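Local structure of putative exported protein (Bacteroides fragilis NCTC 9343, 3IEE) at residues K42-N47 with A256-L261; Q157-L162 with S174-S179. The protein is of unknown function but is a putative exported, all-helical protein, probably a lipoprotein, with a DUF3829-like C-terminal region. All coordinates share one frame; numbering follows the deposited sequence.

Contact 1: residues K42-N47 with A256-L261; sequences KEKDVN and ADYDML. With EDO (1,2-ethanediol), chain C.
Segments 42-47 and 256-261, at the starts of helices 43-56 and 255-268, keep their backbones well apart: their nearest CA atoms, those of Lys44 and Tyr258, lie 9.7 Å from each other. At that spacing long side chains must make the contact, and Lys44 does most of it. Its chain runs straight through CG, bends at the CG-CD bond (chi3 97°) and then straightens again; this single kink carries NZ past the tyrosine to Asp259. Lys44 NZ lies 2.7 Å from Asp259 OD1 in a salt bridge that uses the syn lone pair of OD1, the one on the side of OD2. On the way, Lys44 CD passes the CD2-CE2 side of the Tyr258 ring obliquely, 3.7 Å from Tyr258 CE2, in a van der Waals contact. Both helices belong to an all-helical fold, and this pairing joins the N-terminal DUF6845 region to the end of the DUF3829-like region, 209 residues further along the chain. The tyrosine extends from its helix with CG anti to the backbone N (chi1 180°), which sends the hydroxyl toward Glu43. A water completes that path, 2.6 Å from Tyr258 OH and in a weak bond to Glu43 OE1 at 2.9 Å. The other carboxylate oxygen, Glu43 OE2, forms a salt bridge with Lys144, so the glutamate links the water to helix 123-162. Beside Val46 and Asn47, a 1,2-ethanediol molecule, probably from the crystallisation liquor, donates through O1 to Asn47 OD1 at 3.0 Å. Asn47 ND2 meanwhile gives a hydrogen bond to the carbonyl oxygen of Ala190, which occupies both ends of the amide.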
loop_
_atom_site.group_PDB
_atom_site.type_symbol
_atom_site.label_atom_id
_atom_site.label_comp_id
_atom_site.label_asym_id
_atom_site.label_seq_id
_atom_site.Cartn_x
_atom_site.Cartn_y
_atom_site.Cartn_z
ATOM N N LYS A 42 4.492 -7.435 2.444
ATOM C CA LYS A 42 5.746 -6.691 2.584
ATOM C C LYS A 42 6.433 -6.754 1.218
ATOM O O LYS A 42 7.100 -7.725 0.917
ATOM C CB LYS A 42 6.658 -7.313 3.667
ATOM C CG LYS A 42 6.162 -7.267 5.123
ATOM C CD LYS A 42 7.072 -8.103 6.065
ATOM C CE LYS A 42 6.487 -8.273 7.482
ATOM N NZ LYS A 42 7.181 -9.370 8.250
ATOM N N GLU A 43 6.274 -5.709 0.402
ATOM C CA GLU A 43 6.618 -5.845 -1.020
ATOM C C GLU A 43 8.098 -6.209 -1.233
ATOM O O GLU A 43 8.421 -6.985 -2.107
ATOM C CB GLU A 43 6.311 -4.569 -1.784
ATOM C CG GLU A 43 4.818 -4.157 -1.855
ATOM C CD GLU A 43 4.217 -3.611 -0.544
ATOM O OE1 GLU A 43 4.938 -3.233 0.450
ATOM O OE2 GLU A 43 2.976 -3.534 -0.559
ATOM N N LYS A 44 9.005 -5.596 -0.468
ATOM C CA LYS A 44 10.423 -5.960 -0.629
ATOM C C LYS A 44 10.745 -7.427 -0.233
ATOM O O LYS A 44 11.627 -8.050 -0.859
ATOM C CB LYS A 44 11.338 -4.933 0.064
ATOM C CG LYS A 44 11.628 -3.713 -0.865
ATOM C CD LYS A 44 12.392 -2.589 -0.134
ATOM C CE LYS A 44 13.873 -2.619 -0.346
ATOM N NZ LYS A 44 14.469 -1.429 0.347
ATOM N N ASP A 45 10.047 -7.963 0.780
ATOM C CA ASP A 45 10.184 -9.362 1.191
ATOM C C ASP A 45 9.657 -10.282 0.102
ATOM O O ASP A 45 10.295 -11.292 -0.242
ATOM C CB ASP A 45 9.478 -9.668 2.507
ATOM C CG ASP A 45 10.181 -9.040 3.727
ATOM O OD1 ASP A 45 11.196 -8.358 3.537
ATOM O OD2 ASP A 45 9.705 -9.239 4.869
ATOM N N VAL A 46 8.503 -9.931 -0.470
ATOM C CA VAL A 46 7.984 -10.719 -1.567
ATOM C C VAL A 46 8.944 -10.716 -2.773
ATOM O O VAL A 46 9.204 -11.776 -3.352
ATOM C CB VAL A 46 6.573 -10.243 -1.967
ATOM C CG1 VAL A 46 6.056 -11.013 -3.211
ATOM C CG2 VAL A 46 5.591 -10.384 -0.762
ATOM N N ASN A 47 9.474 -9.539 -3.137
ATOM C CA ASN A 47 10.518 -9.389 -4.169
ATOM C C ASN A 47 11.742 -10.299 -3.902
ATOM O O ASN A 47 12.288 -10.939 -4.830
ATOM C CB ASN A 47 11.030 -7.943 -4.223
ATOM C CG ASN A 47 10.020 -6.952 -4.817
ATOM O OD1 ASN A 47 8.997 -7.356 -5.355
ATOM N ND2 ASN A 47 10.327 -5.652 -4.719
ATOM N N ALA A 256 17.453 1.279 -5.125
ATOM C CA ALA A 256 17.944 2.651 -4.838
ATOM C C ALA A 256 16.823 3.675 -5.128
ATOM O O ALA A 256 16.654 4.666 -4.397
ATOM C CB ALA A 256 19.130 2.972 -5.630
ATOM N N ASP A 257 16.145 3.457 -6.256
ATOM C CA ASP A 257 15.016 4.321 -6.640
ATOM C C ASP A 257 13.870 4.183 -5.639
ATOM O O ASP A 257 13.315 5.195 -5.201
ATOM C CB ASP A 257 14.578 4.018 -8.071
ATOM C CG ASP A 257 15.562 4.570 -9.116
ATOM O OD1 ASP A 257 16.290 5.538 -8.831
ATOM O OD2 ASP A 257 15.598 4.044 -10.233
ATOM N N TYR A 258 13.538 2.949 -5.246
ATOM C CA TYR A 258 12.481 2.742 -4.278
ATOM C C TYR A 258 12.756 3.438 -2.971
ATOM O O TYR A 258 11.908 4.118 -2.416
ATOM C CB TYR A 258 12.230 1.256 -4.026
ATOM C CG TYR A 258 11.123 1.015 -2.998
ATOM C CD1 TYR A 258 9.763 1.030 -3.360
ATOM C CD2 TYR A 258 11.430 0.744 -1.677
ATOM C CE1 TYR A 258 8.777 0.770 -2.433
ATOM C CE2 TYR A 258 10.422 0.497 -0.728
ATOM C CZ TYR A 258 9.091 0.513 -1.130
ATOM O OH TYR A 258 8.109 0.308 -0.161
ATOM N N ASP A 259 13.990 3.268 -2.498
ATOM C CA ASP A 259 14.407 3.842 -1.244
ATOM C C ASP A 259 14.471 5.387 -1.368
ATOM O O ASP A 259 14.187 6.096 -0.415
ATOM C CB ASP A 259 15.758 3.266 -0.869
ATOM C CG ASP A 259 15.681 1.772 -0.518
ATOM O OD1 ASP A 259 14.554 1.207 -0.294
ATOM O OD2 ASP A 259 16.775 1.178 -0.487
HETATM N N MSE A 260 14.829 5.910 -2.541
HETATM C CA MSE A 260 14.802 7.359 -2.732
HETATM C C MSE A 260 13.365 7.864 -2.549
HETATM O O MSE A 260 13.110 8.857 -1.842
HETATM C CB MSE A 260 15.285 7.761 -4.120
HETATM C CG MSE A 260 15.362 9.236 -4.318
HETATM SE SE MSE A 260 15.970 9.597 -6.158
HETATM C CE MSE A 260 14.482 8.791 -7.156
ATOM N N LEU A 261 12.434 7.175 -3.206
ATOM C CA LEU A 261 11.028 7.594 -3.154
ATOM C C LEU A 261 10.454 7.444 -1.728
ATOM O O LEU A 261 9.722 8.337 -1.269
ATOM C CB LEU A 261 10.193 6.803 -4.149
ATOM C CG LEU A 261 10.485 7.087 -5.631
ATOM C CD1 LEU A 261 9.688 6.161 -6.554
ATOM C CD2 LEU A 261 10.219 8.545 -6.012
HETATM C C1 EDO C . 5.363 -7.540 -4.234
HETATM O O1 EDO C . 6.117 -6.561 -4.989
HETATM C C2 EDO C . 3.942 -7.665 -4.790
HETATM O O2 EDO C . 3.162 -8.596 -4.017
HETATM O O HOH W 1 5.773 -0.664 -0.620
#

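Contact 2: residues Q157-L162 with S174-S179; sequences QAELVL and SVRKMS. With EDO (1,2-ethanediol), chain B.
Glu159 and Arg176 meet through a salt bridge, Arg176 NE standing 2.9 Å from Glu159 OE2. The CA atoms of Glu159 and Arg176, the nearest pair between 157-162 and 174-179, are 9.6 Å apart. The N-H points almost straight at its acceptor (161°), and OE2 sits at the guanidinium edge, practically in its plane. The carboxylate and guanidinium planes are nearly perpendicular, and NE meets OE2 from above the carboxylate plane, 64° out of it. One oxygen takes the NE hydrogen, without the paired two-bond geometry of a bidentate bridge. Glu159 is extended beyond CG, whereas Arg176 bends at the CG-CD bond (chi3 65°), which brings NE round to the acid. Glu159 OE2 accepts a second hydrogen bond, from O2 of a 1,2-ethanediol at 2.6 Å. The same O2 accepts from Arg176 NH2 at 2.9 Å, closing a ring of three bonds in which the diol bridges acid and base; its other hydroxyl, O1, lies over one face of the guanidinium. The diol probably came from the crystallisation liquor. Within helical segment 174-179, Val175 O accepts twice: from Ser179 N in the ordinary helical bond and from Ser179 OG at 2.8 Å, the two donors approaching from opposite faces of the carbonyl plane. Ser174 OG is likewise satisfied, bonded to Gln171 O and to Tyr230 OH on helix 224-247. Beside the ion pair, Met173 packs against Glu159 and Leu160, while Ile27 of helix 17-40 touches Arg176. Helices 123-162 and 169-189 are consecutive, and the two segments run in broadly opposing directions, as in a helical hairpin whose arms this salt bridge ties together at the surface.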
loop_
_atom_site.group_PDB
_atom_site.type_symbol
_atom_site.label_atom_id
_atom_site.label_comp_id
_atom_site.label_asym_id
_atom_site.label_seq_id
_atom_site.Cartn_x
_atom_site.Cartn_y
_atom_site.Cartn_z
ATOM N N GLN A 157 -15.609 10.482 4.567
ATOM C CA GLN A 157 -16.811 10.829 5.327
ATOM C C GLN A 157 -16.584 10.848 6.837
ATOM O O GLN A 157 -17.087 11.746 7.543
ATOM C CB GLN A 157 -17.973 9.877 4.966
ATOM C CG GLN A 157 -18.502 10.107 3.537
ATOM C CD GLN A 157 -18.757 11.604 3.219
ATOM O OE1 GLN A 157 -19.445 12.307 3.978
ATOM N NE2 GLN A 157 -18.164 12.098 2.116
ATOM N N ALA A 158 -15.808 9.881 7.337
ATOM C CA ALA A 158 -15.538 9.732 8.778
ATOM C C ALA A 158 -14.685 10.919 9.268
ATOM O O ALA A 158 -14.945 11.505 10.360
ATOM C CB ALA A 158 -14.860 8.400 9.045
ATOM N N GLU A 159 -13.691 11.286 8.460
ATOM C CA GLU A 159 -12.882 12.499 8.762
ATOM C C GLU A 159 -13.692 13.766 8.898
ATOM O O GLU A 159 -13.450 14.594 9.778
ATOM C CB GLU A 159 -11.730 12.686 7.748
ATOM C CG GLU A 159 -10.710 11.605 7.747
ATOM C CD GLU A 159 -9.750 11.652 6.557
ATOM O OE1 GLU A 159 -9.908 12.554 5.732
ATOM O OE2 GLU A 159 -8.873 10.741 6.444
ATOM N N LEU A 160 -14.635 13.964 8.003
ATOM C CA LEU A 160 -15.473 15.145 8.020
ATOM C C LEU A 160 -16.237 15.212 9.339
ATOM O O LEU A 160 -16.394 16.295 9.919
ATOM C CB LEU A 160 -16.449 15.113 6.852
ATOM C CG LEU A 160 -15.862 15.375 5.480
ATOM C CD1 LEU A 160 -16.825 14.947 4.419
ATOM C CD2 LEU A 160 -15.559 16.843 5.358
ATOM N N VAL A 161 -16.702 14.071 9.826
ATOM C CA VAL A 161 -17.368 14.037 11.150
ATOM C C VAL A 161 -16.421 14.396 12.319
ATOM O O VAL A 161 -16.751 15.232 13.201
ATOM C CB VAL A 161 -18.083 12.640 11.389
ATOM C CG1 VAL A 161 -18.578 12.464 12.853
ATOM C CG2 VAL A 161 -19.231 12.440 10.425
ATOM N N LEU A 162 -15.272 13.737 12.361
ATOM C CA LEU A 162 -14.358 13.904 13.449
ATOM C C LEU A 162 -13.682 15.277 13.466
ATOM O O LEU A 162 -13.231 15.722 14.527
ATOM C CB LEU A 162 -13.343 12.775 13.450
ATOM C CG LEU A 162 -13.922 11.334 13.679
ATOM C CD1 LEU A 162 -12.841 10.273 13.618
ATOM C CD2 LEU A 162 -14.658 11.282 15.000
ATOM N N SER A 174 -6.319 16.917 3.470
ATOM C CA SER A 174 -5.420 16.898 2.336
ATOM C C SER A 174 -4.143 16.125 2.655
ATOM O O SER A 174 -3.681 15.364 1.813
ATOM C CB SER A 174 -5.007 18.306 1.870
ATOM O OG SER A 174 -4.207 18.947 2.838
ATOM N N VAL A 175 -3.554 16.336 3.825
ATOM C CA VAL A 175 -2.360 15.588 4.198
ATOM C C VAL A 175 -2.643 14.085 4.267
ATOM O O VAL A 175 -1.856 13.253 3.766
ATOM C CB VAL A 175 -1.782 16.063 5.575
ATOM C CG1 VAL A 175 -0.608 15.144 6.022
ATOM C CG2 VAL A 175 -1.355 17.565 5.527
ATOM N N ARG A 176 -3.765 13.712 4.898
ATOM C CA ARG A 176 -4.092 12.301 5.022
ATOM C C ARG A 176 -4.348 11.680 3.655
ATOM O O ARG A 176 -3.876 10.621 3.380
ATOM C CB ARG A 176 -5.283 12.099 5.965
ATOM C CG ARG A 176 -5.040 12.619 7.376
ATOM C CD ARG A 176 -6.312 12.615 8.241
ATOM N NE ARG A 176 -6.826 11.238 8.509
ATOM C CZ ARG A 176 -6.495 10.464 9.552
ATOM N NH1 ARG A 176 -5.623 10.857 10.441
ATOM N NH2 ARG A 176 -7.050 9.263 9.714
ATOM N N LYS A 177 -5.006 12.412 2.773
ATOM C CA LYS A 177 -5.349 11.904 1.445
ATOM C C LYS A 177 -4.083 11.720 0.619
ATOM O O LYS A 177 -3.826 10.656 0.033
ATOM C CB LYS A 177 -6.314 12.834 0.726
ATOM C CG LYS A 177 -6.728 12.316 -0.633
ATOM C CD LYS A 177 -7.525 11.052 -0.532
ATOM C CE LYS A 177 -8.172 10.670 -1.878
ATOM N NZ LYS A 177 -9.408 11.488 -2.085
HETATM N N MSE A 178 -3.255 12.759 0.559
HETATM C CA MSE A 178 -2.031 12.672 -0.235
HETATM C C MSE A 178 -1.017 11.673 0.303
HETATM O O MSE A 178 -0.296 11.011 -0.452
HETATM C CB MSE A 178 -1.428 14.041 -0.341
HETATM C CG MSE A 178 -2.299 14.901 -1.245
HETATM SE SE MSE A 178 -1.437 16.623 -1.737
HETATM C CE MSE A 178 -2.000 17.569 -0.279
ATOM N N SER A 179 -0.962 11.535 1.611
ATOM C CA SER A 179 -0.063 10.526 2.196
ATOM C C SER A 179 -0.494 9.111 1.744
ATOM O O SER A 179 0.341 8.250 1.422
ATOM C CB SER A 179 -0.076 10.656 3.708
ATOM O OG SER A 179 0.514 11.885 4.110
HETATM C C1 EDO B . -6.633 8.028 6.102
HETATM O O1 EDO B . -5.745 8.454 7.126
HETATM C C2 EDO B . -7.935 7.478 6.687
HETATM O O2 EDO B . -8.673 8.384 7.526
#

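The centres of contact 1 and contact 2 are 27 Å apart, on opposite sides of the chain's centre, and their nearest atoms remain about 10 Å from each other. In sequence, 157-162 and 174-179 both fall between 42-47 and 256-261, so the short-range pairing lies within the span bracketed by the long-range one. Their segments occupy four different helices, 43-56, 123-162, 169-189 and 255-268. Helix 169-189 nevertheless connects the sites: it carries Arg176 of contact 2, while its Tyr189 touches Tyr258 of contact 1. Each contact joins the DUF6845 range to the DUF3829-like range, so the two sequence families meet at well-separated places in the helical fold.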